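Local coordinates for protein thiosulfate sulfurtransferase (Pseudomonas aeruginosa, PDB 1YT8) that probably transfers sulfur from thiosulfate to cyanide, as rhodaneses do, and is built of repeated rhodanese-like domains, at residues 194-197 against 198-202; 117-120 against 121-125. All coordinates share one frame; numbering follows the deposited sequence.

Contact 1 (194-197 against 198-202); sequences AGRT and RSIIG. With SO3 (sulfite ion), chain B.
The loop after C193, which corresponds to the active-site loop of rhodaneses and leads into helix 197-208, wraps here round a sulfite ion that probably came from the crystallisation liquor. Backbone N-H groups line the cradle: A194 N reaches sulfite O1 at 2.8 Å, G195 N bonds the same oxygen, and R196 N gives a weak bond to O2. From the first turn of the helix, R198 N points almost straight at sulfite O3 (2.7 Å, N-H...O 170°). The R198 side chain, bent at chi3 (-67°), folds back so that the edge of its guanidinium meets the anion in plane. R198 NE donates to sulfite O3 and R198 NH2 to sulfite O1, each at 2.9 Å, a two-pronged grip that fixes the rotation of the group, while NH1 is held by E157 and Q309. R196 is the N-cap residue, and its carbonyl O accepts S199 OG at 2.6 Å and I200 N at 3.0 Å. Chi1 of S199 (74°) sets OG between backbone N and carbonyl carbon, from where it turns back to that oxygen. I200 CD1 lies over one face of the R196 guanidinium, 3.8 Å from R196 NH2; NH2 and NE form salt bridges with E124 and E121. The loop joins strand 188-192 to helix 197-208; helix 114-127 packs on I200 and I201, and helix 307-312 brings Q312 against T197 and R198.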
ATOM      1  N   ALA A 194      -1.839  14.155   5.282  1.00 12.60           N
ATOM      2  CA  ALA A 194      -0.587  14.501   5.941  1.00 14.52           C
ATOM      3  C   ALA A 194       0.241  15.448   5.085  1.00 15.45           C
ATOM      4  O   ALA A 194       0.868  16.382   5.588  1.00 13.51           O
ATOM      5  CB  ALA A 194       0.206  13.238   6.247  1.00 14.17           C
ATOM      6  N   GLY A 195       0.238  15.189   3.784  1.00 15.12           N
ATOM      7  CA  GLY A 195       0.979  16.024   2.864  1.00 13.18           C
ATOM      8  C   GLY A 195       0.035  16.754   1.934  1.00 13.37           C
ATOM      9  O   GLY A 195      -0.664  17.685   2.350  1.00 13.64           O
ATOM     10  N   ARG A 196      -0.012  16.309   0.681  1.00 12.68           N
ATOM     11  CA  ARG A 196      -0.847  16.940  -0.335  1.00 14.55           C
ATOM     12  C   ARG A 196      -1.745  15.996  -1.135  1.00 12.04           C
ATOM     13  O   ARG A 196      -2.911  16.299  -1.380  1.00 13.21           O
ATOM     14  CB  ARG A 196       0.043  17.675  -1.344  1.00 15.13           C
ATOM     15  CG  ARG A 196       0.901  18.790  -0.777  1.00 15.43           C
ATOM     16  CD  ARG A 196       2.018  19.153  -1.751  1.00 16.10           C
ATOM     17  NE  ARG A 196       1.517  19.420  -3.095  1.00 14.92           N
ATOM     18  CZ  ARG A 196       0.822  20.498  -3.442  1.00 16.98           C
ATOM     19  NH1 ARG A 196       0.536  21.427  -2.538  1.00 15.69           N
ATOM     20  NH2 ARG A 196       0.414  20.645  -4.698  1.00 14.07           N
ATOM     21  N   THR A 197      -1.200  14.852  -1.533  1.00 12.70           N
ATOM     22  CA  THR A 197      -1.921  13.926  -2.403  1.00 11.20           C
ATOM     23  C   THR A 197      -3.388  13.636  -2.150  1.00 11.42           C
ATOM     24  O   THR A 197      -4.231  13.981  -2.976  1.00 11.66           O
ATOM     25  CB  THR A 197      -1.186  12.587  -2.516  1.00 13.58           C
ATOM     26  OG1 THR A 197       0.207  12.834  -2.747  1.00 10.13           O
ATOM     27  CG2 THR A 197      -1.746  11.781  -3.691  1.00 11.77           C
ATOM     28  N   ARG A 198      -3.704  12.990  -1.034  1.00  9.97           N
ATOM     29  CA  ARG A 198      -5.097  12.667  -0.757  1.00 11.59           C
ATOM     30  C   ARG A 198      -5.991  13.894  -0.573  1.00 10.43           C
ATOM     31  O   ARG A 198      -7.199  13.814  -0.798  1.00 12.44           O
ATOM     32  CB  ARG A 198      -5.182  11.716   0.444  1.00 11.19           C
ATOM     33  CG  ARG A 198      -4.790  10.279   0.066  1.00  9.05           C
ATOM     34  CD  ARG A 198      -4.552   9.376   1.277  1.00 13.75           C
ATOM     35  NE  ARG A 198      -3.373   9.786   2.034  1.00 12.62           N
ATOM     36  CZ  ARG A 198      -2.890   9.135   3.090  1.00 14.96           C
ATOM     37  NH1 ARG A 198      -3.478   8.028   3.528  1.00 11.40           N
ATOM     38  NH2 ARG A 198      -1.825   9.604   3.720  1.00 12.74           N
ATOM     39  N   SER A 199      -5.413  15.031  -0.190  1.00 11.10           N
ATOM     40  CA  SER A 199      -6.219  16.241  -0.023  1.00 11.75           C
ATOM     41  C   SER A 199      -6.609  16.800  -1.389  1.00 10.30           C
ATOM     42  O   SER A 199      -7.709  17.330  -1.558  1.00 12.50           O
ATOM     43  CB  SER A 199      -5.472  17.311   0.793  1.00  9.30           C
ATOM     44  OG  SER A 199      -4.431  17.929   0.049  1.00 12.86           O
ATOM     45  N   ILE A 200      -5.709  16.682  -2.365  1.00 11.76           N
ATOM     46  CA  ILE A 200      -5.981  17.164  -3.722  1.00 12.43           C
ATOM     47  C   ILE A 200      -7.048  16.274  -4.370  1.00 11.57           C
ATOM     48  O   ILE A 200      -8.025  16.766  -4.936  1.00 12.59           O
ATOM     49  CB  ILE A 200      -4.705  17.133  -4.606  1.00 11.88           C
ATOM     50  CG1 ILE A 200      -3.685  18.153  -4.094  1.00 10.12           C
ATOM     51  CG2 ILE A 200      -5.064  17.442  -6.062  1.00 12.23           C
ATOM     52  CD1 ILE A 200      -2.297  18.007  -4.711  1.00 14.59           C
ATOM     53  N   ILE A 201      -6.851  14.963  -4.283  1.00  9.76           N
ATOM     54  CA  ILE A 201      -7.789  14.006  -4.854  1.00 11.60           C
ATOM     55  C   ILE A 201      -9.160  14.134  -4.186  1.00 11.34           C
ATOM     56  O   ILE A 201     -10.194  14.084  -4.855  1.00 11.99           O
ATOM     57  CB  ILE A 201      -7.272  12.553  -4.691  1.00 14.33           C
ATOM     58  CG1 ILE A 201      -5.948  12.378  -5.445  1.00 14.22           C
ATOM     59  CG2 ILE A 201      -8.310  11.562  -5.197  1.00 14.41           C
ATOM     60  CD1 ILE A 201      -6.057  12.602  -6.945  1.00 16.37           C
ATOM     61  N   GLY A 202      -9.164  14.310  -2.867  1.00  9.61           N
ATOM     62  CA  GLY A 202     -10.418  14.443  -2.149  1.00 10.93           C
ATOM     63  C   GLY A 202     -11.162  15.719  -2.501  1.00 11.36           C
ATOM     64  O   GLY A 202     -12.379  15.712  -2.688  1.00 12.13           O
TER
HETATM   65  S   SO3 B 540      -1.268  13.008   1.848  1.00 26.35           S
HETATM   66  O1  SO3 B 540      -1.214  12.437   3.214  1.00 22.06           O
HETATM   67  O2  SO3 B 540       0.083  13.365   1.368  1.00 28.52           O
HETATM   68  O3  SO3 B 540      -1.954  12.104   0.887  1.00 20.72           O

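Contact 2 (117-120 against 121-125); sequences KAFG and ELVEA
Regular alpha-helical i to i+4 bonds run through 117-125, from E121 N to K117 O, L122 N to A118 O, V123 N to F119 O at 3.0 Å and E124 N to G120 O at 3.3 Å. One turn apart, F119 and V123 meet in a CH-pi contact: V123 CG2 sits over one face of the ring, offset toward its rim, 3.8 Å from the F119 ring centroid and 26° off the normal. Its nearest ring atoms are F119 CE2 and CZ, the latter 3.5 Å from V123 CG2. The phenyl projects outward and leans toward the C-terminal end, with CG anti to the backbone N (chi1 174°). L122 CD2 approaches more loosely, 4.5 Å from F119 CD1. E121 bends at chi2 (-55°), which curls its carboxylate back toward the preceding turn. There a water bridges it to the main chain, donating to K117 O and to E121 OE2, each at 2.8 Å. That same OE2 also takes a salt bridge from R196, so two partners hold it; E124 OE1 pairs with R196 as well. The extended K117 chain runs back toward the start of the helix, where NZ forms a salt bridge with D111 and a hydrogen bond with Y507. Helix 114-127 is enclosed on several sides: helix 197-208 meets F119, E121 and V123, helix 514-521 covers A118 and E121, and helix 334-344 lies against F119 and V123.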
ATOM      1  N   LYS A 117       1.012   9.571  -6.259  1.00 11.92           N
ATOM      2  CA  LYS A 117       1.353  10.912  -5.799  1.00 11.73           C
ATOM      3  C   LYS A 117       1.647  11.873  -6.944  1.00 11.26           C
ATOM      4  O   LYS A 117       1.273  13.047  -6.890  1.00 10.26           O
ATOM      5  CB  LYS A 117       2.542  10.847  -4.842  1.00 13.28           C
ATOM      6  CG  LYS A 117       2.274   9.988  -3.621  1.00 12.63           C
ATOM      7  CD  LYS A 117       3.504   9.867  -2.745  1.00 11.46           C
ATOM      8  CE  LYS A 117       3.202   9.047  -1.503  1.00 11.03           C
ATOM      9  NZ  LYS A 117       4.421   8.890  -0.659  1.00 13.69           N
ATOM     10  N   ALA A 118       2.325  11.376  -7.974  1.00 12.21           N
ATOM     11  CA  ALA A 118       2.641  12.199  -9.133  1.00 10.84           C
ATOM     12  C   ALA A 118       1.329  12.563  -9.821  1.00 11.38           C
ATOM     13  O   ALA A 118       1.154  13.686 -10.304  1.00 11.11           O
ATOM     14  CB  ALA A 118       3.547  11.433 -10.086  1.00 10.41           C
ATOM     15  N   PHE A 119       0.401  11.610  -9.863  1.00 12.83           N
ATOM     16  CA  PHE A 119      -0.898  11.867 -10.476  1.00 11.98           C
ATOM     17  C   PHE A 119      -1.622  12.972  -9.707  1.00 11.91           C
ATOM     18  O   PHE A 119      -2.271  13.830 -10.302  1.00 11.43           O
ATOM     19  CB  PHE A 119      -1.775  10.611 -10.477  1.00 12.83           C
ATOM     20  CG  PHE A 119      -3.175  10.864 -10.976  1.00 14.31           C
ATOM     21  CD1 PHE A 119      -3.407  11.156 -12.317  1.00 13.26           C
ATOM     22  CD2 PHE A 119      -4.252  10.861 -10.096  1.00 12.56           C
ATOM     23  CE1 PHE A 119      -4.697  11.446 -12.781  1.00 14.44           C
ATOM     24  CE2 PHE A 119      -5.546  11.150 -10.546  1.00 14.57           C
ATOM     25  CZ  PHE A 119      -5.766  11.443 -11.897  1.00 14.63           C
ATOM     26  N   GLY A 120      -1.512  12.943  -8.382  1.00 11.97           N
ATOM     27  CA  GLY A 120      -2.161  13.959  -7.573  1.00 13.03           C
ATOM     28  C   GLY A 120      -1.689  15.355  -7.939  1.00 13.67           C
ATOM     29  O   GLY A 120      -2.485  16.299  -8.019  1.00 10.70           O
ATOM     30  N   GLU A 121      -0.388  15.490  -8.170  1.00 12.94           N
ATOM     31  CA  GLU A 121       0.172  16.780  -8.536  1.00 12.44           C
ATOM     32  C   GLU A 121      -0.326  17.195  -9.918  1.00 13.19           C
ATOM     33  O   GLU A 121      -0.544  18.380 -10.169  1.00 12.48           O
ATOM     34  CB  GLU A 121       1.704  16.725  -8.518  1.00 14.01           C
ATOM     35  CG  GLU A 121       2.315  16.511  -7.127  1.00 13.86           C
ATOM     36  CD  GLU A 121       1.864  17.548  -6.105  1.00 16.27           C
ATOM     37  OE1 GLU A 121       1.750  18.742  -6.470  1.00 16.95           O
ATOM     38  OE2 GLU A 121       1.636  17.174  -4.932  1.00 16.41           O
ATOM     39  N   LEU A 122      -0.500  16.218 -10.807  1.00 10.54           N
ATOM     40  CA  LEU A 122      -0.993  16.485 -12.161  1.00 12.29           C
ATOM     41  C   LEU A 122      -2.418  17.033 -12.108  1.00 11.65           C
ATOM     42  O   LEU A 122      -2.776  17.936 -12.874  1.00 15.46           O
ATOM     43  CB  LEU A 122      -0.968  15.206 -13.004  1.00 12.83           C
ATOM     44  CG  LEU A 122      -1.381  15.350 -14.475  1.00 14.19           C
ATOM     45  CD1 LEU A 122      -0.383  16.260 -15.200  1.00 15.92           C
ATOM     46  CD2 LEU A 122      -1.411  13.981 -15.137  1.00 14.79           C
ATOM     47  N   VAL A 123      -3.229  16.481 -11.208  1.00 11.88           N
ATOM     48  CA  VAL A 123      -4.603  16.938 -11.055  1.00 12.34           C
ATOM     49  C   VAL A 123      -4.625  18.415 -10.652  1.00 14.03           C
ATOM     50  O   VAL A 123      -5.349  19.211 -11.260  1.00 13.78           O
ATOM     51  CB  VAL A 123      -5.374  16.080 -10.009  1.00 11.62           C
ATOM     52  CG1 VAL A 123      -6.747  16.685  -9.732  1.00 11.08           C
ATOM     53  CG2 VAL A 123      -5.548  14.651 -10.535  1.00 10.96           C
ATOM     54  N   GLU A 124      -3.830  18.794  -9.650  1.00 13.95           N
ATOM     55  CA  GLU A 124      -3.809  20.194  -9.227  1.00 16.08           C
ATOM     56  C   GLU A 124      -3.286  21.089 -10.341  1.00 16.38           C
ATOM     57  O   GLU A 124      -3.803  22.185 -10.565  1.00 16.11           O
ATOM     58  CB  GLU A 124      -2.936  20.406  -7.983  1.00 18.48           C
ATOM     59  CG  GLU A 124      -3.087  21.820  -7.411  1.00 22.56           C
ATOM     60  CD  GLU A 124      -2.193  22.094  -6.215  1.00 24.91           C
ATOM     61  OE1 GLU A 124      -0.968  22.244  -6.405  1.00 27.02           O
ATOM     62  OE2 GLU A 124      -2.718  22.158  -5.085  1.00 27.80           O
ATOM     63  N   ALA A 125      -2.254  20.627 -11.036  1.00 15.70           N
ATOM     64  CA  ALA A 125      -1.674  21.412 -12.123  1.00 16.90           C
ATOM     65  C   ALA A 125      -2.689  21.657 -13.242  1.00 18.07           C
ATOM     66  O   ALA A 125      -2.766  22.758 -13.797  1.00 18.43           O
ATOM     67  CB  ALA A 125      -0.444  20.700 -12.677  1.00 15.96           C
TER
HETATM   68  O   HOH W   1       0.613  14.560  -4.623  1.00 16.54           O

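In the fold
Going from the N terminus, the chain first passes contact 2, within helix 114-127, which follows the first five-stranded parallel sheet (strands 7-9 to 91-94 in chain order) and helix 97-103. It then enters the second parallel sheet at strand 131-132 and reaches contact 1 after strand 188-192. The two lie in series, neither enclosing nor crossing the other; each joins directly consecutive segments, so neither closes a loop. Their centres are about 9 Å apart. One guanidinium ties the two helices, R196 NH2 lying 2.7 Å from E124 OE1 and R196 NE 2.9 Å from E121 OE2. Beside it, I200 packs on G120 and T197 on K117, next to the sulfite pocket.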